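Local coordinates for cytochrome P450 RhF (Acinetobacter radioresistens, PDB 6RO8), which probably acts as a heme monooxygenase, the chain here being the heme domain of a longer protein that also carries reductase parts, at residues Leu24-Lys27 with Gly28-Asp32; Pro134-Leu137 with Glu138-His142; Gly383-Ile386 with Gly387-Glu390. All blocks are in the same frame, centred on the assembly; numbering follows the deposited sequence.

Interaction 1: residues Leu24-Lys27 with Gly28-Asp32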
ATOM      1  N   LEU A  24       4.260 -28.587   9.975  1.00 77.79           N
ATOM      2  CA  LEU A  24       3.626 -27.415   9.386  1.00 71.87           C
ATOM      3  C   LEU A  24       2.739 -26.696  10.400  1.00 80.84           C
ATOM      4  O   LEU A  24       2.709 -25.462  10.452  1.00 73.43           O
ATOM      5  CB  LEU A  24       2.821 -27.826   8.160  1.00 76.33           C
ATOM      6  CG  LEU A  24       2.524 -26.658   7.224  1.00 74.90           C
ATOM      7  CD1 LEU A  24       3.855 -26.043   6.744  1.00 66.31           C
ATOM      8  CD2 LEU A  24       1.654 -27.106   6.055  1.00 66.83           C
ATOM      9  N   GLN A  25       2.014 -27.452  11.225  1.00 86.13           N
ATOM     10  CA  GLN A  25       1.143 -26.808  12.199  1.00 82.69           C
ATOM     11  C   GLN A  25       1.952 -26.028  13.216  1.00 72.92           C
ATOM     12  O   GLN A  25       1.606 -24.892  13.553  1.00 74.45           O
ATOM     13  CB  GLN A  25       0.256 -27.844  12.878  1.00 91.79           C
ATOM     14  CG  GLN A  25      -0.239 -28.884  11.906  1.00105.76           C
ATOM     15  CD  GLN A  25      -1.627 -29.373  12.217  1.00112.87           C
ATOM     16  OE1 GLN A  25      -2.611 -28.660  11.997  1.00124.69           O
ATOM     17  NE2 GLN A  25      -1.723 -30.596  12.727  1.00104.71           N
ATOM     18  N   GLN A  26       3.058 -26.600  13.682  1.00 76.53           N
ATOM     19  CA  GLN A  26       3.942 -25.850  14.564  1.00 79.29           C
ATOM     20  C   GLN A  26       4.517 -24.616  13.862  1.00 81.88           C
ATOM     21  O   GLN A  26       4.571 -23.531  14.453  1.00 81.46           O
ATOM     22  CB  GLN A  26       5.057 -26.754  15.074  1.00 81.32           C
ATOM     23  CG  GLN A  26       5.715 -26.218  16.329  1.00 96.41           C
ATOM     24  CD  GLN A  26       4.802 -26.285  17.547  1.00112.17           C
ATOM     25  OE1 GLN A  26       4.995 -25.552  18.525  1.00122.45           O
ATOM     26  NE2 GLN A  26       3.798 -27.165  17.494  1.00104.77           N
ATOM     27  N   LYS A  27       4.961 -24.758  12.606  1.00 74.14           N
ATOM     28  CA  LYS A  27       5.482 -23.592  11.900  1.00 75.98           C
ATOM     29  C   LYS A  27       4.415 -22.514  11.795  1.00 77.35           C
ATOM     30  O   LYS A  27       4.709 -21.322  11.936  1.00 74.73           O
ATOM     31  CB  LYS A  27       5.984 -23.968  10.504  1.00 72.56           C
ATOM     32  CG  LYS A  27       7.263 -24.785  10.459  1.00 81.18           C
ATOM     33  CD  LYS A  27       8.169 -24.282   9.338  1.00 99.74           C
ATOM     34  CE  LYS A  27       8.261 -25.266   8.170  1.00108.45           C
ATOM     35  NZ  LYS A  27       9.456 -26.164   8.267  1.00108.35           N
ATOM     36  N   GLY A  28       3.164 -22.923  11.565  1.00 75.82           N
ATOM     37  CA  GLY A  28       2.081 -21.959  11.480  1.00 78.57           C
ATOM     38  C   GLY A  28       1.772 -21.310  12.814  1.00 75.47           C
ATOM     39  O   GLY A  28       1.569 -20.094  12.890  1.00 78.08           O
ATOM     40  N   LYS A  29       1.728 -22.111  13.883  1.00 74.79           N
ATOM     41  CA  LYS A  29       1.595 -21.547  15.220  1.00 73.50           C
ATOM     42  C   LYS A  29       2.665 -20.496  15.473  1.00 75.16           C
ATOM     43  O   LYS A  29       2.387 -19.439  16.049  1.00 84.10           O
ATOM     44  CB  LYS A  29       1.683 -22.649  16.269  1.00 81.18           C
ATOM     45  CG  LYS A  29       1.573 -22.131  17.696  1.00 95.76           C
ATOM     46  CD  LYS A  29       1.757 -23.244  18.736  1.00 99.57           C
ATOM     47  CE  LYS A  29       2.973 -22.991  19.629  1.00102.38           C
ATOM     48  NZ  LYS A  29       3.432 -24.235  20.315  1.00111.13           N
ATOM     49  N   ASN A  30       3.887 -20.750  15.021  1.00 69.54           N
ATOM     50  CA  ASN A  30       4.994 -19.841  15.271  1.00 78.40           C
ATOM     51  C   ASN A  30       5.186 -18.805  14.183  1.00 75.82           C
ATOM     52  O   ASN A  30       6.215 -18.130  14.173  1.00 74.96           O
ATOM     53  CB  ASN A  30       6.280 -20.640  15.443  1.00 84.68           C
ATOM     54  CG  ASN A  30       6.231 -21.522  16.650  1.00 88.82           C
ATOM     55  OD1 ASN A  30       5.673 -21.133  17.668  1.00 91.53           O
ATOM     56  ND2 ASN A  30       6.796 -22.718  16.550  1.00 96.92           N
ATOM     57  N   PHE A  31       4.242 -18.661  13.263  1.00 75.20           N
ATOM     58  CA  PHE A  31       4.554 -17.907  12.063  1.00 75.80           C
ATOM     59  C   PHE A  31       4.725 -16.434  12.406  1.00 78.31           C
ATOM     60  O   PHE A  31       3.786 -15.777  12.871  1.00 78.21           O
ATOM     61  CB  PHE A  31       3.486 -18.099  10.988  1.00 65.65           C
ATOM     62  CG  PHE A  31       3.911 -17.573   9.648  1.00 70.74           C
ATOM     63  CD1 PHE A  31       3.770 -16.231   9.344  1.00 68.23           C
ATOM     64  CD2 PHE A  31       4.491 -18.408   8.702  1.00 73.87           C
ATOM     65  CE1 PHE A  31       4.185 -15.732   8.116  1.00 69.08           C
ATOM     66  CE2 PHE A  31       4.914 -17.904   7.463  1.00 74.40           C
ATOM     67  CZ  PHE A  31       4.767 -16.562   7.181  1.00 68.02           C
ATOM     68  N   ASP A  32       5.939 -15.930  12.185  1.00 74.78           N
ATOM     69  CA  ASP A  32       6.294 -14.545  12.472  1.00 74.41           C
ATOM     70  C   ASP A  32       6.593 -13.808  11.169  1.00 70.28           C
ATOM     71  O   ASP A  32       7.574 -14.118  10.478  1.00 62.82           O
ATOM     72  CB  ASP A  32       7.495 -14.483  13.414  1.00 73.77           C
ATOM     73  CG  ASP A  32       7.745 -13.090  13.950  1.00 84.66           C
ATOM     74  OD1 ASP A  32       7.074 -12.135  13.504  1.00 86.53           O
ATOM     75  OD2 ASP A  32       8.610 -12.948  14.836  1.00 91.99           O
TER
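The amide oxygen OE1 of Q26 accepts a hydrogen bond from the ammonium group of K29, its i+3 neighbour on the helix, with NZ 2.7 Å away. The two chains lie alongside each other and point the same way. K29 runs straight out from the backbone and bends near its end, whereas Q26 turns earlier, at chi2 (70°), which carries its amide across to the lysine. NZ approaches at a C=O...N angle of 136° and lies somewhat out of the amide plane. N30 reaches the same glutamine lower down: its ND2 packs 3.7 Å from Q26 CG, and the two amide planes are turned 68° apart.

These residues form the last turn of helix 20-29 and the exit from it, at the N-terminal end of the modelled chain. The helical pattern holds as far as N30, whose N is bonded to Q26 O at 2.9 Å, and G28 and K29 are bonded in the same way to L24 and Q25. N30 then leaves the helical conformation. Although F31 N lies 3.0 Å from K27 O, the angle is too poor for a bond, and F31 N is instead hydrogen-bonded to G28 O at 3.1 Å, so the chain leaves through a tighter turn. The methylene of F31 rests near the end of the helix, with CB 3.6 Å from K27 O, and its ring presents its edge to that oxygen. Beyond the turn, F31 O is bonded to S58 OG at the end of strand 55-58, and D32 forms a salt bridge with R204. On another side of the helix, L24 is buried against E48, F49 and Q52 of helix 47-52.

Interaction 2: residues Pro134-Leu137 with Glu138-His142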
ATOM      1  N   PRO A 134     -12.386  10.398 -14.956  1.00 91.75           N
ATOM      2  CA  PRO A 134     -11.240  10.256 -15.865  1.00 91.76           C
ATOM      3  C   PRO A 134     -10.726  11.597 -16.358  1.00 90.23           C
ATOM      4  O   PRO A 134      -9.519  11.739 -16.585  1.00 85.91           O
ATOM      5  CB  PRO A 134     -11.809   9.406 -17.005  1.00 93.02           C
ATOM      6  CG  PRO A 134     -13.259   9.851 -17.067  1.00100.78           C
ATOM      7  CD  PRO A 134     -13.661  10.076 -15.623  1.00 94.12           C
ATOM      8  N   GLN A 135     -11.606  12.585 -16.523  1.00 72.08           N
ATOM      9  CA  GLN A 135     -11.146  13.932 -16.835  1.00 81.14           C
ATOM     10  C   GLN A 135     -10.148  14.415 -15.789  1.00 75.25           C
ATOM     11  O   GLN A 135      -9.066  14.910 -16.123  1.00 82.21           O
ATOM     12  CB  GLN A 135     -12.339  14.893 -16.938  1.00 76.08           C
ATOM     13  CG  GLN A 135     -11.969  16.247 -17.492  1.00 80.45           C
ATOM     14  CD  GLN A 135     -13.045  17.303 -17.284  1.00 90.21           C
ATOM     15  OE1 GLN A 135     -13.906  17.151 -16.426  1.00103.79           O
ATOM     16  NE2 GLN A 135     -13.004  18.370 -18.073  1.00 86.92           N
ATOM     17  N   ASN A 136     -10.492  14.280 -14.510  1.00 69.59           N
ATOM     18  CA  ASN A 136      -9.615  14.803 -13.473  1.00 74.24           C
ATOM     19  C   ASN A 136      -8.326  13.995 -13.415  1.00 78.76           C
ATOM     20  O   ASN A 136      -7.237  14.549 -13.245  1.00 82.11           O
ATOM     21  CB  ASN A 136     -10.343  14.800 -12.126  1.00 66.72           C
ATOM     22  CG  ASN A 136      -9.519  15.445 -11.008  1.00 87.51           C
ATOM     23  OD1 ASN A 136      -9.054  16.572 -11.132  1.00 89.07           O
ATOM     24  ND2 ASN A 136      -9.310  14.709  -9.930  1.00 87.94           N
ATOM     25  N   LEU A 137      -8.425  12.683 -13.590  1.00 81.97           N
ATOM     26  CA  LEU A 137      -7.218  11.871 -13.630  1.00 86.16           C
ATOM     27  C   LEU A 137      -6.421  12.130 -14.903  1.00 86.35           C
ATOM     28  O   LEU A 137      -5.186  12.045 -14.888  1.00 88.70           O
ATOM     29  CB  LEU A 137      -7.593  10.394 -13.480  1.00 88.22           C
ATOM     30  CG  LEU A 137      -8.303  10.075 -12.143  1.00 84.65           C
ATOM     31  CD1 LEU A 137      -8.554   8.595 -11.959  1.00 86.22           C
ATOM     32  CD2 LEU A 137      -7.524  10.626 -10.955  1.00 87.69           C
ATOM     33  N   GLU A 138      -7.099  12.487 -15.998  1.00 91.81           N
ATOM     34  CA  GLU A 138      -6.393  12.773 -17.245  1.00 92.25           C
ATOM     35  C   GLU A 138      -5.428  13.934 -17.074  1.00 92.58           C
ATOM     36  O   GLU A 138      -4.300  13.894 -17.580  1.00 95.08           O
ATOM     37  CB  GLU A 138      -7.384  13.093 -18.360  1.00105.03           C
ATOM     38  CG  GLU A 138      -7.630  11.953 -19.317  1.00121.73           C
ATOM     39  CD  GLU A 138      -9.058  11.940 -19.842  1.00135.49           C
ATOM     40  OE1 GLU A 138      -9.676  10.852 -19.864  1.00138.82           O
ATOM     41  OE2 GLU A 138      -9.559  13.016 -20.238  1.00143.44           O
ATOM     42  N   GLU A 139      -5.855  14.992 -16.382  1.00 86.65           N
ATOM     43  CA  GLU A 139      -4.982  16.149 -16.274  1.00 92.58           C
ATOM     44  C   GLU A 139      -3.869  15.891 -15.279  1.00 83.41           C
ATOM     45  O   GLU A 139      -2.754  16.386 -15.448  1.00 88.58           O
ATOM     46  CB  GLU A 139      -5.807  17.402 -15.942  1.00102.51           C
ATOM     47  CG  GLU A 139      -6.733  17.800 -17.093  1.00122.33           C
ATOM     48  CD  GLU A 139      -7.630  19.014 -16.760  1.00139.48           C
ATOM     49  OE1 GLU A 139      -7.680  19.439 -15.577  1.00148.18           O
ATOM     50  OE2 GLU A 139      -8.275  19.550 -17.696  1.00139.21           O
ATOM     51  N   HIS A 140      -4.140  15.083 -14.266  1.00 80.74           N
ATOM     52  CA  HIS A 140      -3.068  14.674 -13.371  1.00 91.55           C
ATOM     53  C   HIS A 140      -2.026  13.830 -14.105  1.00 90.04           C
ATOM     54  O   HIS A 140      -0.822  13.930 -13.820  1.00 85.98           O
ATOM     55  CB  HIS A 140      -3.657  13.939 -12.161  1.00 83.26           C
ATOM     56  CG  HIS A 140      -4.201  14.864 -11.115  1.00 86.79           C
ATOM     57  ND1 HIS A 140      -5.522  15.256 -11.071  1.00 87.64           N
ATOM     58  CD2 HIS A 140      -3.584  15.507 -10.095  1.00 88.75           C
ATOM     59  CE1 HIS A 140      -5.701  16.078 -10.052  1.00 88.95           C
ATOM     60  NE2 HIS A 140      -4.539  16.251  -9.446  1.00 85.64           N
ATOM     61  N   GLN A 141      -2.468  13.035 -15.080  1.00 81.96           N
ATOM     62  CA  GLN A 141      -1.540  12.254 -15.890  1.00 83.84           C
ATOM     63  C   GLN A 141      -0.544  13.156 -16.622  1.00 88.20           C
ATOM     64  O   GLN A 141       0.669  12.914 -16.593  1.00 92.98           O
ATOM     65  CB  GLN A 141      -2.333  11.390 -16.869  1.00 88.51           C
ATOM     66  CG  GLN A 141      -1.540  10.314 -17.563  1.00 89.18           C
ATOM     67  CD  GLN A 141      -2.397   9.498 -18.497  1.00107.30           C
ATOM     68  OE1 GLN A 141      -3.356  10.006 -19.073  1.00117.06           O
ATOM     69  NE2 GLN A 141      -2.065   8.223 -18.644  1.00117.26           N
ATOM     70  N   HIS A 142      -1.039  14.211 -17.281  1.00 89.86           N
ATOM     71  CA  HIS A 142      -0.152  15.201 -17.884  1.00 92.67           C
ATOM     72  C   HIS A 142       0.891  15.661 -16.883  1.00 89.15           C
ATOM     73  O   HIS A 142       2.076  15.798 -17.213  1.00 85.33           O
ATOM     74  CB  HIS A 142      -0.955  16.406 -18.389  1.00108.55           C
ATOM     75  CG  HIS A 142      -0.114  17.488 -19.009  1.00133.87           C
ATOM     76  ND1 HIS A 142       1.197  17.293 -19.398  1.00139.64           N
ATOM     77  CD2 HIS A 142      -0.402  18.777 -19.307  1.00141.86           C
ATOM     78  CE1 HIS A 142       1.678  18.413 -19.909  1.00140.84           C
ATOM     79  NE2 HIS A 142       0.728  19.329 -19.865  1.00144.84           N
TER
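H140 reaches back one turn to N136, and its side chain can be followed atom by atom. CB lies 3.7 Å from L137 O. At chi1 -80°, CG stands opposite the carbonyl carbon and beside the backbone N, which swings the imidazole toward the preceding turn. ND1 then donates to N136 O at 2.9 Å, along a fairly straight path (N-H...O angle 165°). The acceptor lies close to the ring plane, but ND1 sits well above the plane of the N136 carbonyl. H140 N also bonds this oxygen, weakly, at 3.3 Å, so one carbonyl takes both a backbone and a side-chain N-H from the same residue. At the ring's next atom, CE1 is 3.6 Å from N136 OD1, with the amide and ring planes nearly perpendicular (83°). The other end of that amide, ND2, is hydrogen-bonded to A131 O, just ahead of the helix.

The setting is the first two turns of helix 134-155. The H140 ring meets F179 edge-to-face and also touches H178, both of helix 170-179, while L137 and Q141 face helix 384-401.

Interaction 3: residues Gly383-Ile386 with Gly387-Glu390. With HEM (protoporphyrin IX containing Fe), chain B.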
ATOM      1  N   GLY A 383      -7.771   4.666  -5.515  1.00 67.18           N
ATOM      2  CA  GLY A 383      -6.733   5.331  -6.275  1.00 62.28           C
ATOM      3  C   GLY A 383      -5.965   4.364  -7.153  1.00 63.00           C
ATOM      4  O   GLY A 383      -4.876   4.704  -7.646  1.00 58.59           O
ATOM      5  N   LYS A 384      -6.535   3.164  -7.377  1.00 56.67           N
ATOM      6  CA  LYS A 384      -5.829   2.148  -8.159  1.00 66.80           C
ATOM      7  C   LYS A 384      -5.410   2.697  -9.526  1.00 71.17           C
ATOM      8  O   LYS A 384      -4.311   2.399 -10.013  1.00 59.63           O
ATOM      9  CB  LYS A 384      -6.686   0.879  -8.324  1.00 64.53           C
ATOM     10  CG  LYS A 384      -8.061   1.068  -9.016  1.00 64.57           C
ATOM     11  CD  LYS A 384      -8.793  -0.280  -9.194  1.00 64.78           C
ATOM     12  CE  LYS A 384     -10.195  -0.091  -9.797  1.00 65.97           C
ATOM     13  NZ  LYS A 384     -10.787  -1.378 -10.282  1.00 71.35           N
ATOM     14  N   ASN A 385      -6.247   3.526 -10.153  1.00 61.66           N
ATOM     15  CA  ASN A 385      -5.832   3.981 -11.475  1.00 66.77           C
ATOM     16  C   ASN A 385      -4.793   5.086 -11.409  1.00 63.90           C
ATOM     17  O   ASN A 385      -3.996   5.220 -12.334  1.00 72.51           O
ATOM     18  CB  ASN A 385      -7.026   4.418 -12.311  1.00 56.47           C
ATOM     19  CG  ASN A 385      -7.844   3.249 -12.770  1.00 57.89           C
ATOM     20  OD1 ASN A 385      -7.321   2.178 -13.058  1.00 63.78           O
ATOM     21  ND2 ASN A 385      -9.139   3.418 -12.767  1.00 65.15           N
ATOM     22  N   ILE A 386      -4.763   5.876 -10.345  1.00 64.13           N
ATOM     23  CA  ILE A 386      -3.645   6.795 -10.173  1.00 72.80           C
ATOM     24  C   ILE A 386      -2.353   6.003 -10.018  1.00 70.42           C
ATOM     25  O   ILE A 386      -1.343   6.283 -10.678  1.00 68.98           O
ATOM     26  CB  ILE A 386      -3.888   7.733  -8.975  1.00 66.64           C
ATOM     27  CG1 ILE A 386      -5.087   8.645  -9.251  1.00 66.64           C
ATOM     28  CG2 ILE A 386      -2.634   8.533  -8.689  1.00 62.84           C
ATOM     29  CD1 ILE A 386      -5.720   9.247  -7.953  1.00 69.47           C
ATOM     30  N   GLY A 387      -2.388   4.965  -9.179  1.00 54.74           N
ATOM     31  CA  GLY A 387      -1.219   4.108  -9.025  1.00 57.51           C
ATOM     32  C   GLY A 387      -0.757   3.486 -10.333  1.00 65.75           C
ATOM     33  O   GLY A 387       0.451   3.449 -10.618  1.00 65.91           O
ATOM     34  N   ARG A 388      -1.712   2.990 -11.150  1.00 59.37           N
ATOM     35  CA  ARG A 388      -1.365   2.353 -12.417  1.00 59.72           C
ATOM     36  C   ARG A 388      -0.765   3.368 -13.363  1.00 66.48           C
ATOM     37  O   ARG A 388       0.234   3.106 -14.045  1.00 64.59           O
ATOM     38  CB  ARG A 388      -2.606   1.747 -13.058  1.00 54.07           C
ATOM     39  CG  ARG A 388      -3.133   0.483 -12.432  1.00 64.27           C
ATOM     40  CD  ARG A 388      -4.552   0.203 -12.898  1.00 59.71           C
ATOM     41  NE  ARG A 388      -4.937  -1.157 -12.543  1.00 63.31           N
ATOM     42  CZ  ARG A 388      -6.178  -1.509 -12.244  1.00 69.96           C
ATOM     43  NH1 ARG A 388      -7.139  -0.596 -12.259  1.00 63.32           N
ATOM     44  NH2 ARG A 388      -6.457  -2.762 -11.922  1.00 79.78           N
ATOM     45  N   MET A 389      -1.406   4.533 -13.442  1.00 65.80           N
ATOM     46  CA  MET A 389      -0.942   5.597 -14.313  1.00 61.44           C
ATOM     47  C   MET A 389       0.493   5.986 -13.979  1.00 63.43           C
ATOM     48  O   MET A 389       1.318   6.134 -14.878  1.00 62.47           O
ATOM     49  CB  MET A 389      -1.880   6.779 -14.174  1.00 73.56           C
ATOM     50  CG  MET A 389      -1.435   8.032 -14.813  1.00 90.03           C
ATOM     51  SD  MET A 389      -1.115   9.196 -13.489  1.00110.64           S
ATOM     52  CE  MET A 389      -2.757   9.670 -12.982  1.00 91.10           C
ATOM     53  N   GLU A 390       0.831   6.134 -12.688  1.00 60.43           N
ATOM     54  CA  GLU A 390       2.189   6.572 -12.367  1.00 67.62           C
ATOM     55  C   GLU A 390       3.203   5.489 -12.705  1.00 74.22           C
ATOM     56  O   GLU A 390       4.295   5.793 -13.193  1.00 86.76           O
ATOM     57  CB  GLU A 390       2.290   6.983 -10.904  1.00 72.96           C
ATOM     58  CG  GLU A 390       1.410   8.156 -10.550  1.00 76.19           C
ATOM     59  CD  GLU A 390       1.588   8.601  -9.120  1.00 81.85           C
ATOM     60  OE1 GLU A 390       2.729   8.912  -8.723  1.00 81.92           O
ATOM     61  OE2 GLU A 390       0.579   8.632  -8.390  1.00 88.96           O
TER
HETATM   62  CHA HEM B 500      -7.969   1.164  -0.395  1.00 58.42           C
HETATM   63  CHB HEM B 500      -3.795  -0.677  -2.092  1.00 64.35           C
HETATM   64  CHC HEM B 500      -2.629   3.595  -4.135  1.00 58.30           C
HETATM   65  CHD HEM B 500      -6.567   5.499  -2.019  1.00 62.79           C
HETATM   66  C1A HEM B 500      -6.939   0.285  -0.653  1.00 59.53           C
HETATM   67  C2A HEM B 500      -6.828  -1.091  -0.204  1.00 65.64           C
HETATM   68  C3A HEM B 500      -5.688  -1.592  -0.668  1.00 61.68           C
HETATM   69  C4A HEM B 500      -5.008  -0.559  -1.430  1.00 66.46           C
HETATM   70  CMA HEM B 500      -5.193  -3.032  -0.418  1.00 53.53           C
HETATM   71  CAA HEM B 500      -7.859  -1.862   0.652  1.00 55.70           C
HETATM   72  CBA HEM B 500      -8.696  -2.691  -0.301  1.00 55.86           C
HETATM   73  CGA HEM B 500      -9.796  -3.423   0.419  1.00 62.45           C
HETATM   74  O1A HEM B 500      -9.887  -3.311   1.666  1.00 60.68           O
HETATM   75  O2A HEM B 500     -10.580  -4.115  -0.271  1.00 57.16           O
HETATM   76  C1B HEM B 500      -3.169   0.279  -2.858  1.00 62.66           C
HETATM   77  C2B HEM B 500      -2.019   0.054  -3.712  1.00 67.79           C
HETATM   78  C3B HEM B 500      -1.682   1.243  -4.269  1.00 61.48           C
HETATM   79  C4B HEM B 500      -2.618   2.251  -3.789  1.00 63.35           C
HETATM   80  CMB HEM B 500      -1.346  -1.334  -3.892  1.00 58.42           C
HETATM   81  CAB HEM B 500      -0.558   1.584  -5.275  1.00 56.96           C
HETATM   82  CBB HEM B 500       0.182   0.694  -5.936  1.00 56.08           C
HETATM   83  C1C HEM B 500      -3.593   4.497  -3.741  1.00 64.17           C
HETATM   84  C2C HEM B 500      -3.667   5.913  -4.057  1.00 67.48           C
HETATM   85  C3C HEM B 500      -4.773   6.412  -3.459  1.00 70.25           C
HETATM   86  C4C HEM B 500      -5.422   5.340  -2.758  1.00 64.02           C
HETATM   87  CMC HEM B 500      -2.634   6.653  -4.935  1.00 62.17           C
HETATM   88  CAC HEM B 500      -5.378   7.843  -3.431  1.00 72.77           C
HETATM   89  CBC HEM B 500      -4.799   8.883  -4.034  1.00 84.17           C
HETATM   90  C1D HEM B 500      -7.278   4.516  -1.376  1.00 61.68           C
HETATM   91  C2D HEM B 500      -8.498   4.711  -0.628  1.00 64.83           C
HETATM   92  C3D HEM B 500      -8.896   3.523  -0.188  1.00 67.66           C
HETATM   93  C4D HEM B 500      -7.938   2.519  -0.638  1.00 63.41           C
HETATM   94  CMD HEM B 500      -9.222   6.050  -0.372  1.00 65.40           C
HETATM   95  CAD HEM B 500     -10.153   3.295   0.682  1.00 73.07           C
HETATM   96  CBD HEM B 500     -11.403   3.077  -0.159  1.00 76.93           C
HETATM   97  CGD HEM B 500     -12.461   2.414   0.695  1.00 80.31           C
HETATM   98  O1D HEM B 500     -12.192   2.172   1.890  1.00 80.11           O
HETATM   99  O2D HEM B 500     -13.572   2.113   0.192  1.00 82.50           O
HETATM  100  NA  HEM B 500      -5.805   0.574  -1.383  1.00 68.45           N
HETATM  101  NB  HEM B 500      -3.503   1.623  -2.931  1.00 64.09           N
HETATM  102  NC  HEM B 500      -4.683   4.194  -2.944  1.00 67.64           N
HETATM  103  ND  HEM B 500      -6.967   3.165  -1.364  1.00 62.99           N
HETATM  104 FE   HEM B 500      -5.232   2.418  -2.176  1.00 59.25          FE
HETATM  105  O   HOH W   1      -9.117  -3.152 -10.609  1.00118.52           O
HETATM  106  O   HOH W   2      -4.257   2.900  -0.147  1.00 78.69           O
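The cysteine-ligand loop of a cytochrome P450 ends at G383, the last glycine of the FxxGxxxCxG heme-binding signature, and passes directly into helix 384-401. With no side chain between backbone and porphyrin, G383 lies close against the heme, its CA 3.6 Å from HEM C3C. Its carbonyl starts the helix: G387 N is bonded to G383 O at 2.9 Å. A water ligates the iron on the face across from C381.

This is the L helix of the P450 fold, and on the more exposed side of its first turn R388 reaches back to N385 and K384. The arginine runs extended to NE, and its NH1 donates to N385 OD1 at 2.9 Å. That oxygen lies in the guanidinium plane, while NH1 is tilted 33° from the asparagine's amide plane. K384 lies alongside, with CB over one face of the guanidinium and CD 3.5 Å from R388 NH1. At chi1 59° its CG sits between the backbone N and the carbonyl carbon, and the rest runs straight. K384 NZ comes within 4.2 Å of R388 NH1. A water accepts hydrogen bonds from K384 NZ and R388 NH2, and the salt bridge from R388 NH2 to E308 of helix 303-314 probably eases the repulsion. K384 NZ is also bonded to Q380 OE1.

On the buried side, I386 CD1 touches the heme at CBC, 4.0 Å away, while I386 and E390 run side by side, pointing the same way, and E390 packs against P172 and V175 of helix 170-179.

In the fold
Along the chain the three contacts come in series, each local to one helix and its start or end. Interaction 1 closes the helix at the N-terminal end, about 36 Å between centres from interaction 3 and about 47 Å from interaction 2, on the opposite side of the chain's centre from both. Interactions 2 and 3 are neighbours in space, their centres about 11 Å apart, although some 240 residues separate them in sequence. Helices 134-155 and 384-401 touch there: L137 CD2 is 3.6 Å from I386 CG1, and Q141 packs on M389. These correspond to the D and L helices of the P450 core bundle, so interaction 2 backs the helix whose start lies against the heme.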